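Local coordinates for putative branched-chain amino acid transport system substrate-binding protein (Rhodopseudomonas palustris, PDB 3TX6) that probably captures aromatic acids such as p-coumaric acid and related lignin-derived compounds in the periplasm for uptake by an ABC transporter, at residues A[46-51]-A[58-63]; A[78-83]-A[172-177]; A[149-154]-A[220-225]; A[168-173]-A[183-188]. One frame throughout, in Å; residues are numbered along the deposited sequence.

Contact 1. Residues A[46-51]-A[58-63]; sequences IVLDDG and TTNARR
Asn60 of helix 54-67 reaches across to strand 41-49 and gives a side-chain N-H to the backbone. Its ND2 donates to Asp49 O at 3.0 Å, with an N-H...O angle of 153°. The acceptor lies close to the amide plane of Asn60, but the donor stands well above the carbonyl plane of Asp49. ND2 is also hydrogen-bonded to Thr13, so two partners grip this buried nitrogen. This is the tight part of the contact. Leu48 packs against the same amide, with its CB 3.6 Å from Asn60 ND2 and its CD1 3.6 Å from Asn60 OD1. Asp50 CB closes in at 3.7 Å from Asn60 ND2, while its carboxylate turns to Ser76, Thr13 and Thr15.

The other side is looser. Arg63 is exposed and bends at chi3 (63°), which brings NH1 to 3.5 Å from Leu48 CD1. No bond forms here; NH2 pairs with Glu67 in a salt bridge. At the strand's end, Asp49 OD1 accepts from Gly51 N in an Asx turn, and OD2 bonds to Thr17. Strand segment 46-49 and helix segment 58-63 run nearly antiparallel, at 165°, as in the beta-alpha units of a periplasmic binding protein lobe.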
loop_
_atom_site.group_PDB
_atom_site.type_symbol
_atom_site.label_atom_id
_atom_site.label_comp_id
_atom_site.label_asym_id
_atom_site.label_seq_id
_atom_site.Cartn_x
_atom_site.Cartn_y
_atom_site.Cartn_z
ATOM N N ILE A 46 -14.324 10.893 9.211
ATOM C CA ILE A 46 -14.677 11.814 8.119
ATOM C C ILE A 46 -13.888 11.421 6.881
ATOM O O ILE A 46 -12.669 11.364 6.917
ATOM C CB ILE A 46 -14.361 13.276 8.478
ATOM C CG1 ILE A 46 -15.048 13.672 9.785
ATOM C CG2 ILE A 46 -14.814 14.182 7.344
ATOM C CD1 ILE A 46 -14.314 14.708 10.580
ATOM N N VAL A 47 -14.602 11.015 5.843
ATOM C CA VAL A 47 -14.012 10.472 4.613
ATOM C C VAL A 47 -14.223 11.389 3.457
ATOM O O VAL A 47 -15.329 11.858 3.248
ATOM C CB VAL A 47 -14.565 9.072 4.266
ATOM C CG1 VAL A 47 -13.735 8.459 3.135
ATOM C CG2 VAL A 47 -14.535 8.208 5.517
ATOM N N LEU A 48 -13.163 11.677 2.722
ATOM C CA LEU A 48 -13.241 12.502 1.523
ATOM C C LEU A 48 -12.479 11.852 0.378
ATOM O O LEU A 48 -11.492 11.180 0.611
ATOM C CB LEU A 48 -12.604 13.891 1.815
ATOM C CG LEU A 48 -13.377 14.776 2.818
ATOM C CD1 LEU A 48 -12.580 16.066 3.148
ATOM C CD2 LEU A 48 -14.816 15.143 2.341
ATOM N N ASP A 49 -12.922 12.121 -0.837
ATOM C CA ASP A 49 -12.224 11.769 -2.051
ATOM C C ASP A 49 -11.241 12.874 -2.404
ATOM O O ASP A 49 -11.595 14.053 -2.359
ATOM C CB ASP A 49 -13.266 11.651 -3.153
ATOM C CG ASP A 49 -12.716 11.269 -4.513
ATOM O OD1 ASP A 49 -11.655 10.624 -4.633
ATOM O OD2 ASP A 49 -13.415 11.646 -5.494
ATOM N N ASP A 50 -10.071 12.482 -2.879
ATOM C CA ASP A 50 -9.147 13.428 -3.465
ATOM C C ASP A 50 -8.887 13.224 -4.980
ATOM O O ASP A 50 -8.109 13.982 -5.575
ATOM C CB ASP A 50 -7.807 13.408 -2.737
ATOM C CG ASP A 50 -7.238 12.011 -2.573
ATOM O OD1 ASP A 50 -7.192 11.255 -3.564
ATOM O OD2 ASP A 50 -6.754 11.730 -1.442
ATOM N N GLY A 51 -9.507 12.219 -5.599
ATOM C CA GLY A 51 -9.298 11.958 -7.005
ATOM C C GLY A 51 -7.857 11.600 -7.383
ATOM O O GLY A 51 -7.515 11.606 -8.571
ATOM N N THR A 58 -4.256 17.847 -0.209
ATOM C CA THR A 58 -3.758 18.877 0.677
ATOM C C THR A 58 -4.945 19.603 1.314
ATOM O O THR A 58 -5.008 19.811 2.539
ATOM C CB THR A 58 -2.877 19.884 -0.129
ATOM O OG1 THR A 58 -1.760 19.210 -0.711
ATOM C CG2 THR A 58 -2.387 21.014 0.768
ATOM N N THR A 59 -5.910 19.954 0.470
ATOM C CA THR A 59 -7.099 20.625 0.945
ATOM C C THR A 59 -7.874 19.746 1.917
ATOM O O THR A 59 -8.305 20.225 2.976
ATOM C CB THR A 59 -7.991 21.030 -0.231
ATOM O OG1 THR A 59 -7.324 22.037 -0.989
ATOM C CG2 THR A 59 -9.369 21.525 0.238
ATOM N N ASN A 60 -8.007 18.470 1.599
ATOM C CA ASN A 60 -8.717 17.549 2.483
ATOM C C ASN A 60 -8.019 17.425 3.809
ATOM O O ASN A 60 -8.659 17.513 4.867
ATOM C CB ASN A 60 -8.904 16.171 1.846
ATOM C CG ASN A 60 -9.823 16.209 0.628
ATOM O OD1 ASN A 60 -10.516 17.201 0.370
ATOM N ND2 ASN A 60 -9.861 15.112 -0.118
ATOM N N ALA A 61 -6.711 17.193 3.788
ATOM C CA ALA A 61 -5.948 17.048 5.008
ATOM C C ALA A 61 -6.077 18.295 5.899
ATOM O O ALA A 61 -6.223 18.177 7.122
ATOM C CB ALA A 61 -4.446 16.710 4.711
ATOM N N ARG A 62 -6.019 19.477 5.293
ATOM C CA ARG A 62 -6.161 20.695 6.027
ATOM C C ARG A 62 -7.549 20.834 6.647
ATOM O O ARG A 62 -7.660 21.241 7.794
ATOM C CB ARG A 62 -5.823 21.887 5.128
ATOM C CG ARG A 62 -5.986 23.240 5.793
ATOM C CD ARG A 62 -5.256 23.419 7.118
ATOM N NE ARG A 62 -3.839 23.214 6.953
ATOM C CZ ARG A 62 -2.930 23.305 7.929
ATOM N NH1 ARG A 62 -3.316 23.529 9.171
ATOM N NH2 ARG A 62 -1.648 23.046 7.673
ATOM N N ARG A 63 -8.596 20.466 5.896
ATOM C CA ARG A 63 -9.949 20.507 6.450
ATOM C C ARG A 63 -10.018 19.628 7.690
ATOM O O ARG A 63 -10.604 19.977 8.693
ATOM C CB ARG A 63 -10.996 20.002 5.454
ATOM C CG ARG A 63 -11.320 20.949 4.319
ATOM C CD ARG A 63 -12.403 20.441 3.374
ATOM N NE ARG A 63 -13.633 20.293 4.114
ATOM C CZ ARG A 63 -14.660 19.538 3.779
ATOM N NH1 ARG A 63 -14.681 18.843 2.676
ATOM N NH2 ARG A 63 -15.707 19.512 4.596
#

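Contact 2. Residues A[78-83]-A[172-177]; sequences VTPPTV and FARPDT. With ENO (3-(4-hydroxy-phenyl)pyruvic acid), chain D.
Arg174 extends from a type I turn, Ala173 to Asp176, to the start of helix 79-92, where Val78 is the N-cap residue. Arg174 and the helix start, through Thr79 N, hold the carboxylate of the ligand in the cleft of this periplasmic binding protein. The Arg174 chain is extended from CG to NE, which carries the guanidinium to the ligand. Its two terminal nitrogens take one carboxylate oxygen each, NH2 to ENO O1 at 2.9 Å and NH1 to ENO O2 at 2.7 Å, with the acid at the guanidinium edge. Pro80 CD lies over one guanidinium face, 3.6 Å from Arg174 NH1. Asp145 pairs with NE and helps fix the group's rotation. A leucine in place of Arg174 would probably leave the ligand carboxylate without its charged mate and take this salt bridge from Asp145. Val78 has CG1 anti to its carbonyl carbon (chi1 -71°), and this methyl meets ENO O1 at 3.5 Å. From the first turn of the helix, Thr79 N donates to ENO O2 at 2.8 Å, nearly straight at 170°.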
loop_
_atom_site.group_PDB
_atom_site.type_symbol
_atom_site.label_atom_id
_atom_site.label_comp_id
_atom_site.label_asym_id
_atom_site.label_seq_id
_atom_site.Cartn_x
_atom_site.Cartn_y
_atom_site.Cartn_z
ATOM N N VAL A 78 -2.567 6.668 -3.368
ATOM C CA VAL A 78 -1.423 6.615 -4.276
ATOM C C VAL A 78 -0.397 7.632 -3.770
ATOM O O VAL A 78 -0.720 8.476 -2.921
ATOM C CB VAL A 78 -1.806 6.789 -5.762
ATOM C CG1 VAL A 78 -2.531 5.546 -6.279
ATOM C CG2 VAL A 78 -2.623 8.077 -5.969
ATOM N N THR A 79 0.844 7.488 -4.242
ATOM C CA THR A 79 1.955 8.229 -3.637
ATOM C C THR A 79 1.863 9.751 -3.722
ATOM O O THR A 79 2.068 10.400 -2.696
ATOM C CB THR A 79 3.326 7.700 -4.125
ATOM O OG1 THR A 79 3.417 6.314 -3.762
ATOM C CG2 THR A 79 4.476 8.492 -3.524
ATOM N N PRO A 80 1.533 10.331 -4.886
ATOM C CA PRO A 80 1.582 11.807 -4.945
ATOM C C PRO A 80 0.657 12.516 -3.919
ATOM O O PRO A 80 1.114 13.403 -3.203
ATOM C CB PRO A 80 1.238 12.115 -6.424
ATOM C CG PRO A 80 1.779 10.901 -7.134
ATOM C CD PRO A 80 1.364 9.766 -6.222
ATOM N N PRO A 81 -0.605 12.113 -3.812
ATOM C CA PRO A 81 -1.429 12.783 -2.782
ATOM C C PRO A 81 -0.990 12.422 -1.331
ATOM O O PRO A 81 -1.274 13.164 -0.383
ATOM C CB PRO A 81 -2.832 12.280 -3.087
ATOM C CG PRO A 81 -2.644 11.006 -3.821
ATOM C CD PRO A 81 -1.390 11.209 -4.640
ATOM N N THR A 82 -0.366 11.250 -1.139
ATOM C CA THR A 82 0.074 10.801 0.187
ATOM C C THR A 82 1.232 11.681 0.671
ATOM O O THR A 82 1.291 12.066 1.870
ATOM C CB THR A 82 0.475 9.319 0.166
ATOM O OG1 THR A 82 -0.659 8.551 -0.203
ATOM C CG2 THR A 82 0.963 8.804 1.536
ATOM N N VAL A 83 2.130 12.049 -0.246
ATOM C CA VAL A 83 3.166 13.027 0.070
ATOM C C VAL A 83 2.540 14.344 0.554
ATOM O O VAL A 83 2.960 14.908 1.580
ATOM C CB VAL A 83 4.138 13.223 -1.100
ATOM C CG1 VAL A 83 5.036 14.446 -0.873
ATOM C CG2 VAL A 83 4.990 11.939 -1.324
ATOM N N PHE A 172 6.403 5.567 -18.053
ATOM C CA PHE A 172 5.147 6.108 -18.625
ATOM C C PHE A 172 4.468 6.904 -17.531
ATOM O O PHE A 172 4.816 6.705 -16.348
ATOM C CB PHE A 172 4.239 5.017 -19.187
ATOM C CG PHE A 172 3.703 4.021 -18.191
ATOM C CD1 PHE A 172 4.500 3.021 -17.662
ATOM C CD2 PHE A 172 2.351 4.037 -17.840
ATOM C CE1 PHE A 172 3.966 2.057 -16.816
ATOM C CE2 PHE A 172 1.821 3.077 -16.988
ATOM C CZ PHE A 172 2.619 2.070 -16.487
ATOM N N ALA A 173 3.572 7.814 -17.934
ATOM C CA ALA A 173 2.746 8.588 -17.007
ATOM C C ALA A 173 1.438 7.877 -16.660
ATOM O O ALA A 173 0.890 7.107 -17.481
ATOM C CB ALA A 173 2.478 9.968 -17.560
ATOM N N ARG A 174 0.981 8.091 -15.407
ATOM C CA ARG A 174 -0.240 7.452 -14.899
ATOM C C ARG A 174 -1.412 7.488 -15.884
ATOM O O ARG A 174 -2.107 6.482 -16.051
ATOM C CB ARG A 174 -0.684 8.068 -13.556
ATOM C CG ARG A 174 0.251 7.727 -12.418
ATOM C CD ARG A 174 -0.088 8.466 -11.122
ATOM N NE ARG A 174 0.988 8.186 -10.177
ATOM C CZ ARG A 174 0.962 7.236 -9.247
ATOM N NH1 ARG A 174 2.031 7.048 -8.518
ATOM N NH2 ARG A 174 -0.122 6.476 -9.041
ATOM N N PRO A 175 -1.660 8.650 -16.499
ATOM C CA PRO A 175 -2.811 8.760 -17.405
ATOM C C PRO A 175 -2.693 8.094 -18.794
ATOM O O PRO A 175 -3.639 8.146 -19.567
ATOM C CB PRO A 175 -2.969 10.268 -17.584
ATOM C CG PRO A 175 -2.150 10.914 -16.548
ATOM C CD PRO A 175 -1.039 9.968 -16.252
ATOM N N ASP A 176 -1.556 7.493 -19.115
ATOM C CA ASP A 176 -1.366 6.929 -20.460
ATOM C C ASP A 176 -2.196 5.686 -20.692
ATOM O O ASP A 176 -2.280 4.792 -19.843
ATOM C CB ASP A 176 0.138 6.588 -20.661
ATOM C CG ASP A 176 1.054 7.833 -20.631
ATOM O OD1 ASP A 176 0.532 8.955 -20.542
ATOM O OD2 ASP A 176 2.306 7.692 -20.683
ATOM N N THR A 177 -2.797 5.599 -21.875
ATOM C CA THR A 177 -3.518 4.371 -22.242
ATOM C C THR A 177 -2.765 3.494 -23.248
ATOM O O THR A 177 -3.273 2.440 -23.639
ATOM C CB THR A 177 -4.854 4.740 -22.816
ATOM O OG1 THR A 177 -4.593 5.710 -23.831
ATOM C CG2 THR A 177 -5.750 5.351 -21.702
HETATM O O4 ENO D . 1.492 4.112 -4.015
HETATM C C9 ENO D . -0.603 1.633 -2.968
HETATM C C8 ENO D . -0.627 0.738 -1.918
HETATM C C7 ENO D . 0.259 -0.351 -1.874
HETATM C C6 ENO D . 1.222 -0.451 -2.859
HETATM C C5 ENO D . 1.247 0.433 -3.934
HETATM C C4 ENO D . 0.338 1.503 -3.995
HETATM O O3 ENO D . 0.207 -1.206 -0.781
HETATM C C3 ENO D . 0.307 2.425 -5.180
HETATM C C2 ENO D . 1.017 3.721 -5.095
HETATM C C1 ENO D . 1.020 4.559 -6.286
HETATM O O2 ENO D . 1.570 5.677 -6.207
HETATM O O1 ENO D . 0.489 4.159 -7.365
#

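Contact 3. Residues A[149-154]-A[220-225]; sequences DLWFND and YQTHGA. With ENO (3-(4-hydroxy-phenyl)pyruvic acid), chain D.
Trp151 meets Thr222 and His223 across this buried contact, and it is the one residue of 149-154 that touches 220-225. Its indole lies with one face against the Thr222 methyl. CG2 makes a CH-pi contact over the five-membered ring, though its exact closeness is doubtful. The edge of the same indole meets the His223 imidazole, with Trp151 CZ2 3.8 Å from His223 ND1. His223 CG sits between the backbone N and the carbonyl carbon (chi1 53°), which turns the ring toward Trp151 and the ligand. ENO C6 lies over one face of that imidazole. His223 NE2 is bonded to Gln117, which helps to set the ring. With an alanine in place of Trp151, the Thr222 methyl would probably lose its aromatic cover and His223 one of its neighbours. From helix 146-161, Trp151 reaches Ile119 and Met122 of helix 119-130 and Leu195 of strand 193-197, beside the end of strand 218-221, while Phe152, next in sequence, packs on strand 165-172.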
loop_
_atom_site.group_PDB
_atom_site.type_symbol
_atom_site.label_atom_id
_atom_site.label_comp_id
_atom_site.label_asym_id
_atom_site.label_seq_id
_atom_site.Cartn_x
_atom_site.Cartn_y
_atom_site.Cartn_z
ATOM N N ASP A 149 10.072 5.890 -9.347
ATOM C CA ASP A 149 11.446 6.110 -8.940
ATOM C C ASP A 149 11.826 5.225 -7.769
ATOM O O ASP A 149 12.912 4.613 -7.770
ATOM C CB ASP A 149 11.647 7.580 -8.499
ATOM C CG ASP A 149 11.597 8.589 -9.670
ATOM O OD1 ASP A 149 11.632 8.172 -10.852
ATOM O OD2 ASP A 149 11.501 9.819 -9.402
ATOM N N LEU A 150 10.978 5.155 -6.748
ATOM C CA LEU A 150 11.335 4.309 -5.598
ATOM C C LEU A 150 11.596 2.871 -6.094
ATOM O O LEU A 150 12.539 2.209 -5.673
ATOM C CB LEU A 150 10.238 4.239 -4.568
ATOM C CG LEU A 150 10.023 5.440 -3.674
ATOM C CD1 LEU A 150 8.634 5.382 -3.026
ATOM C CD2 LEU A 150 11.135 5.479 -2.633
ATOM N N TRP A 151 10.770 2.399 -7.006
ATOM C CA TRP A 151 10.892 1.006 -7.507
ATOM C C TRP A 151 12.094 0.818 -8.370
ATOM O O TRP A 151 12.851 -0.159 -8.205
ATOM C CB TRP A 151 9.621 0.614 -8.234
ATOM C CG TRP A 151 8.645 -0.051 -7.291
ATOM C CD1 TRP A 151 7.431 0.427 -6.808
ATOM C CD2 TRP A 151 8.808 -1.369 -6.744
ATOM N NE1 TRP A 151 6.856 -0.494 -5.994
ATOM C CE2 TRP A 151 7.679 -1.607 -5.885
ATOM C CE3 TRP A 151 9.801 -2.349 -6.847
ATOM C CZ2 TRP A 151 7.503 -2.816 -5.226
ATOM C CZ3 TRP A 151 9.601 -3.542 -6.176
ATOM C CH2 TRP A 151 8.491 -3.765 -5.376
ATOM N N PHE A 152 12.306 1.753 -9.288
ATOM C CA PHE A 152 13.524 1.681 -10.101
ATOM C C PHE A 152 14.779 1.754 -9.251
ATOM O O PHE A 152 15.694 0.982 -9.474
ATOM C CB PHE A 152 13.586 2.719 -11.212
ATOM C CG PHE A 152 14.793 2.570 -12.078
ATOM C CD1 PHE A 152 14.948 1.446 -12.890
ATOM C CD2 PHE A 152 15.777 3.530 -12.073
ATOM C CE1 PHE A 152 16.074 1.288 -13.667
ATOM C CE2 PHE A 152 16.898 3.386 -12.863
ATOM C CZ PHE A 152 17.041 2.269 -13.663
ATOM N N ASN A 153 14.837 2.684 -8.313
ATOM C CA ASN A 153 16.022 2.817 -7.505
ATOM C C ASN A 153 16.318 1.545 -6.715
ATOM O O ASN A 153 17.493 1.167 -6.537
ATOM C CB ASN A 153 15.895 3.987 -6.551
ATOM C CG ASN A 153 15.891 5.318 -7.247
ATOM O OD1 ASN A 153 16.234 5.430 -8.427
ATOM N ND2 ASN A 153 15.531 6.352 -6.492
ATOM N N ASP A 154 15.262 0.892 -6.257
ATOM C CA ASP A 154 15.409 -0.351 -5.521
ATOM C C ASP A 154 15.927 -1.472 -6.448
ATOM O O ASP A 154 16.791 -2.278 -6.041
ATOM C CB ASP A 154 14.071 -0.757 -4.865
ATOM C CG ASP A 154 14.191 -2.027 -4.035
ATOM O OD1 ASP A 154 14.842 -1.942 -2.978
ATOM O OD2 ASP A 154 13.676 -3.114 -4.463
ATOM N N TYR A 220 7.043 -9.474 -13.463
ATOM C CA TYR A 220 6.928 -9.249 -12.046
ATOM C C TYR A 220 6.160 -7.963 -11.808
ATOM O O TYR A 220 6.355 -6.932 -12.505
ATOM C CB TYR A 220 8.330 -9.184 -11.401
ATOM C CG TYR A 220 9.066 -10.537 -11.362
ATOM C CD1 TYR A 220 9.707 -11.090 -12.498
ATOM C CD2 TYR A 220 9.102 -11.264 -10.207
ATOM C CE1 TYR A 220 10.318 -12.350 -12.435
ATOM C CE2 TYR A 220 9.733 -12.519 -10.143
ATOM C CZ TYR A 220 10.339 -13.061 -11.262
ATOM O OH TYR A 220 10.973 -14.307 -11.141
ATOM N N GLN A 221 5.270 -8.040 -10.826
ATOM C CA GLN A 221 4.382 -6.916 -10.502
ATOM C C GLN A 221 4.588 -6.527 -9.063
ATOM O O GLN A 221 4.845 -7.411 -8.192
ATOM C CB GLN A 221 2.888 -7.223 -10.744
ATOM C CG GLN A 221 2.474 -7.372 -12.201
ATOM C CD GLN A 221 2.283 -6.051 -12.928
ATOM O OE1 GLN A 221 2.190 -4.997 -12.285
ATOM N NE2 GLN A 221 2.162 -6.088 -14.261
ATOM N N THR A 222 4.414 -5.217 -8.808
ATOM C CA THR A 222 4.444 -4.706 -7.454
ATOM C C THR A 222 3.137 -4.892 -6.701
ATOM O O THR A 222 2.128 -5.305 -7.261
ATOM C CB THR A 222 4.769 -3.200 -7.441
ATOM O OG1 THR A 222 3.650 -2.401 -7.882
ATOM C CG2 THR A 222 6.015 -2.866 -8.291
ATOM N N HIS A 223 3.177 -4.557 -5.411
ATOM C CA HIS A 223 2.014 -4.683 -4.547
ATOM C C HIS A 223 0.935 -3.659 -4.873
ATOM O O HIS A 223 -0.186 -3.803 -4.416
ATOM C CB HIS A 223 2.369 -4.724 -3.062
ATOM C CG HIS A 223 3.249 -3.579 -2.566
ATOM N ND1 HIS A 223 4.247 -3.020 -3.295
ATOM C CD2 HIS A 223 3.339 -3.022 -1.288
ATOM C CE1 HIS A 223 4.876 -2.087 -2.502
ATOM N NE2 HIS A 223 4.313 -2.103 -1.298
ATOM N N GLY A 224 1.268 -2.656 -5.696
ATOM C CA GLY A 224 0.273 -1.750 -6.269
ATOM C C GLY A 224 -0.698 -2.416 -7.215
ATOM O O GLY A 224 -1.732 -1.787 -7.562
ATOM N N ALA A 225 -0.426 -3.684 -7.573
ATOM C CA ALA A 225 -1.299 -4.456 -8.462
ATOM C C ALA A 225 -2.199 -5.485 -7.738
ATOM O O ALA A 225 -2.963 -6.153 -8.403
ATOM C CB ALA A 225 -0.458 -5.192 -9.555
HETATM O O4 ENO D . 1.492 4.112 -4.015
HETATM C C9 ENO D . -0.603 1.633 -2.968
HETATM C C8 ENO D . -0.627 0.738 -1.918
HETATM C C7 ENO D . 0.259 -0.351 -1.874
HETATM C C6 ENO D . 1.222 -0.451 -2.859
HETATM C C5 ENO D . 1.247 0.433 -3.934
HETATM C C4 ENO D . 0.338 1.503 -3.995
HETATM O O3 ENO D . 0.207 -1.206 -0.781
HETATM C C3 ENO D . 0.307 2.425 -5.180
HETATM C C2 ENO D . 1.017 3.721 -5.095
HETATM C C1 ENO D . 1.020 4.559 -6.286
HETATM O O2 ENO D . 1.570 5.677 -6.207
HETATM O O1 ENO D . 0.489 4.159 -7.365
#

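Contact 4. Residues A[168-173]-A[183-188]; sequences AEERFA and VLKLVA
The Glu170 chain leaves the strand with CG anti to the carbonyl carbon (chi1 -61°) and then bends at chi2 (-73°), which lays its carboxylate beside Lys185. Lys185 is extended beyond CG, and the carboxylate arm comes in across the lysine chain. The touch is to the methylene part of the lysine, with Glu170 OE2 3.3 Å from Lys185 CD. Lys185 NZ stays 4.4 Å from Glu170 OE2, too far for a salt bridge, although the opposite charges probably attract. Lys185 is exposed, so this is the outer side of the contact.

The inner side is apolar. Leu186 is buried, and its CD2 packs on Ala168 CB at 3.8 Å. Its CG lies 4.2 Å from Glu170 CG, where the two side chains lie alongside, pointing opposite ways. Ala168 and Glu170 alternate with Glu169, whose CB points away from the helix. There Glu169 OE2 takes both Arg171 NE and NH2, each at 2.9 Å, in a side-on salt bridge.

Strand 165-172 is an outermost strand of the seven-stranded sheet and pairs with strand 137-143. Helix segment 183-188 runs nearly antiparallel to strand segment 168-172, at 165°, with Leu186 also reaching Ile141 and Val183 meeting helix 200-213.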
loop_
_atom_site.group_PDB
_atom_site.type_symbol
_atom_site.label_atom_id
_atom_site.label_comp_id
_atom_site.label_asym_id
_atom_site.label_seq_id
_atom_site.Cartn_x
_atom_site.Cartn_y
_atom_site.Cartn_z
ATOM N N ALA A 168 17.388 -2.378 -19.635
ATOM C CA ALA A 168 16.440 -1.463 -20.196
ATOM C C ALA A 168 15.611 -0.825 -19.087
ATOM O O ALA A 168 15.160 -1.522 -18.147
ATOM C CB ALA A 168 15.517 -2.183 -21.204
ATOM N N GLU A 169 15.355 0.475 -19.252
ATOM C CA GLU A 169 14.539 1.253 -18.322
ATOM C C GLU A 169 13.617 2.163 -19.113
ATOM O O GLU A 169 14.100 3.038 -19.841
ATOM C CB GLU A 169 15.397 2.117 -17.405
ATOM C CG GLU A 169 14.550 2.954 -16.433
ATOM C CD GLU A 169 15.226 4.241 -15.935
ATOM O OE1 GLU A 169 16.380 4.514 -16.317
ATOM O OE2 GLU A 169 14.572 5.002 -15.180
ATOM N N GLU A 170 12.311 1.959 -18.952
ATOM C CA GLU A 170 11.307 2.783 -19.604
ATOM C C GLU A 170 10.296 3.272 -18.583
ATOM O O GLU A 170 9.977 2.570 -17.602
ATOM C CB GLU A 170 10.589 1.964 -20.672
ATOM C CG GLU A 170 11.518 1.445 -21.799
ATOM C CD GLU A 170 11.949 2.561 -22.738
ATOM O OE1 GLU A 170 11.106 3.461 -23.015
ATOM O OE2 GLU A 170 13.104 2.529 -23.204
ATOM N N ARG A 171 9.796 4.470 -18.839
ATOM C CA ARG A 171 8.782 5.111 -18.004
ATOM C C ARG A 171 7.513 5.457 -18.778
ATOM O O ARG A 171 7.536 5.636 -19.983
ATOM C CB ARG A 171 9.373 6.363 -17.339
ATOM C CG ARG A 171 10.651 6.098 -16.508
ATOM C CD ARG A 171 10.498 5.140 -15.317
ATOM N NE ARG A 171 11.726 5.188 -14.508
ATOM C CZ ARG A 171 11.887 5.816 -13.338
ATOM N NH1 ARG A 171 10.865 6.434 -12.709
ATOM N NH2 ARG A 171 13.093 5.837 -12.782
ATOM N N PHE A 172 6.403 5.567 -18.053
ATOM C CA PHE A 172 5.147 6.108 -18.625
ATOM C C PHE A 172 4.468 6.904 -17.531
ATOM O O PHE A 172 4.816 6.705 -16.348
ATOM C CB PHE A 172 4.239 5.017 -19.187
ATOM C CG PHE A 172 3.703 4.021 -18.191
ATOM C CD1 PHE A 172 4.500 3.021 -17.662
ATOM C CD2 PHE A 172 2.351 4.037 -17.840
ATOM C CE1 PHE A 172 3.966 2.057 -16.816
ATOM C CE2 PHE A 172 1.821 3.077 -16.988
ATOM C CZ PHE A 172 2.619 2.070 -16.487
ATOM N N ALA A 173 3.572 7.814 -17.934
ATOM C CA ALA A 173 2.746 8.588 -17.007
ATOM C C ALA A 173 1.438 7.877 -16.660
ATOM O O ALA A 173 0.890 7.107 -17.481
ATOM C CB ALA A 173 2.478 9.968 -17.560
ATOM N N VAL A 183 7.254 -0.766 -24.881
ATOM C CA VAL A 183 7.201 -2.235 -25.012
ATOM C C VAL A 183 8.034 -2.670 -26.201
ATOM O O VAL A 183 8.681 -3.755 -26.163
ATOM C CB VAL A 183 5.736 -2.787 -25.109
ATOM C CG1 VAL A 183 5.687 -4.168 -25.745
ATOM C CG2 VAL A 183 5.098 -2.841 -23.712
ATOM N N LEU A 184 8.038 -1.853 -27.258
ATOM C CA LEU A 184 8.852 -2.147 -28.451
ATOM C C LEU A 184 10.330 -2.239 -28.065
ATOM O O LEU A 184 11.020 -3.174 -28.470
ATOM C CB LEU A 184 8.655 -1.084 -29.549
ATOM C CG LEU A 184 9.321 -1.329 -30.907
ATOM C CD1 LEU A 184 8.340 -2.056 -31.817
ATOM C CD2 LEU A 184 9.770 -0.035 -31.566
ATOM N N LYS A 185 10.807 -1.289 -27.259
ATOM C CA LYS A 185 12.202 -1.319 -26.808
ATOM C C LYS A 185 12.480 -2.472 -25.860
ATOM O O LYS A 185 13.448 -3.165 -25.965
ATOM C CB LYS A 185 12.562 -0.022 -26.121
ATOM C CG LYS A 185 12.403 1.158 -27.043
ATOM C CD LYS A 185 13.048 2.399 -26.465
ATOM C CE LYS A 185 13.081 3.521 -27.488
ATOM N NZ LYS A 185 13.730 4.738 -26.931
ATOM N N LEU A 186 11.633 -2.637 -24.880
ATOM C CA LEU A 186 11.753 -3.759 -23.963
ATOM C C LEU A 186 11.779 -5.121 -24.665
ATOM O O LEU A 186 12.639 -5.936 -24.352
ATOM C CB LEU A 186 10.620 -3.724 -22.937
ATOM C CG LEU A 186 10.753 -2.651 -21.866
ATOM C CD1 LEU A 186 9.405 -2.525 -21.169
ATOM C CD2 LEU A 186 11.838 -2.977 -20.855
ATOM N N VAL A 187 10.849 -5.376 -25.593
ATOM C CA VAL A 187 10.784 -6.697 -26.253
ATOM C C VAL A 187 12.041 -6.945 -27.090
ATOM O O VAL A 187 12.513 -8.119 -27.186
ATOM C CB VAL A 187 9.492 -6.872 -27.111
ATOM C CG1 VAL A 187 9.688 -7.860 -28.266
ATOM C CG2 VAL A 187 8.322 -7.291 -26.213
ATOM N N ALA A 188 12.547 -5.842 -27.677
ATOM C CA ALA A 188 13.762 -5.805 -28.465
ATOM C C ALA A 188 14.956 -6.221 -27.615
ATOM O O ALA A 188 15.800 -7.030 -28.057
ATOM C CB ALA A 188 13.971 -4.385 -28.985
#

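Contacts 2 and 3 both touch the bound 3-(4-hydroxy-phenyl)pyruvic acid, and their centres lie about 13 Å apart. Contact 2 holds the acid end and contact 3 the aromatic ring. His286, Ser199 and Gln282 add further hydrogen bonds to the ligand. Contact 1 belongs to the six-stranded lobe, with the side chain of Asp50 about 11 Å from the ligand; it meets contact 2 where Asp50 OD2 lies 4.3 Å from Pro81 CB. Contact 4 is in the seven-stranded lobe and shares Phe172 and Ala173 with contact 2, so its strand leads straight into the Arg174 turn. Contacts 3 and 4 join through Asp149 OD1 and Arg171 NH1, a 2.7 Å salt bridge.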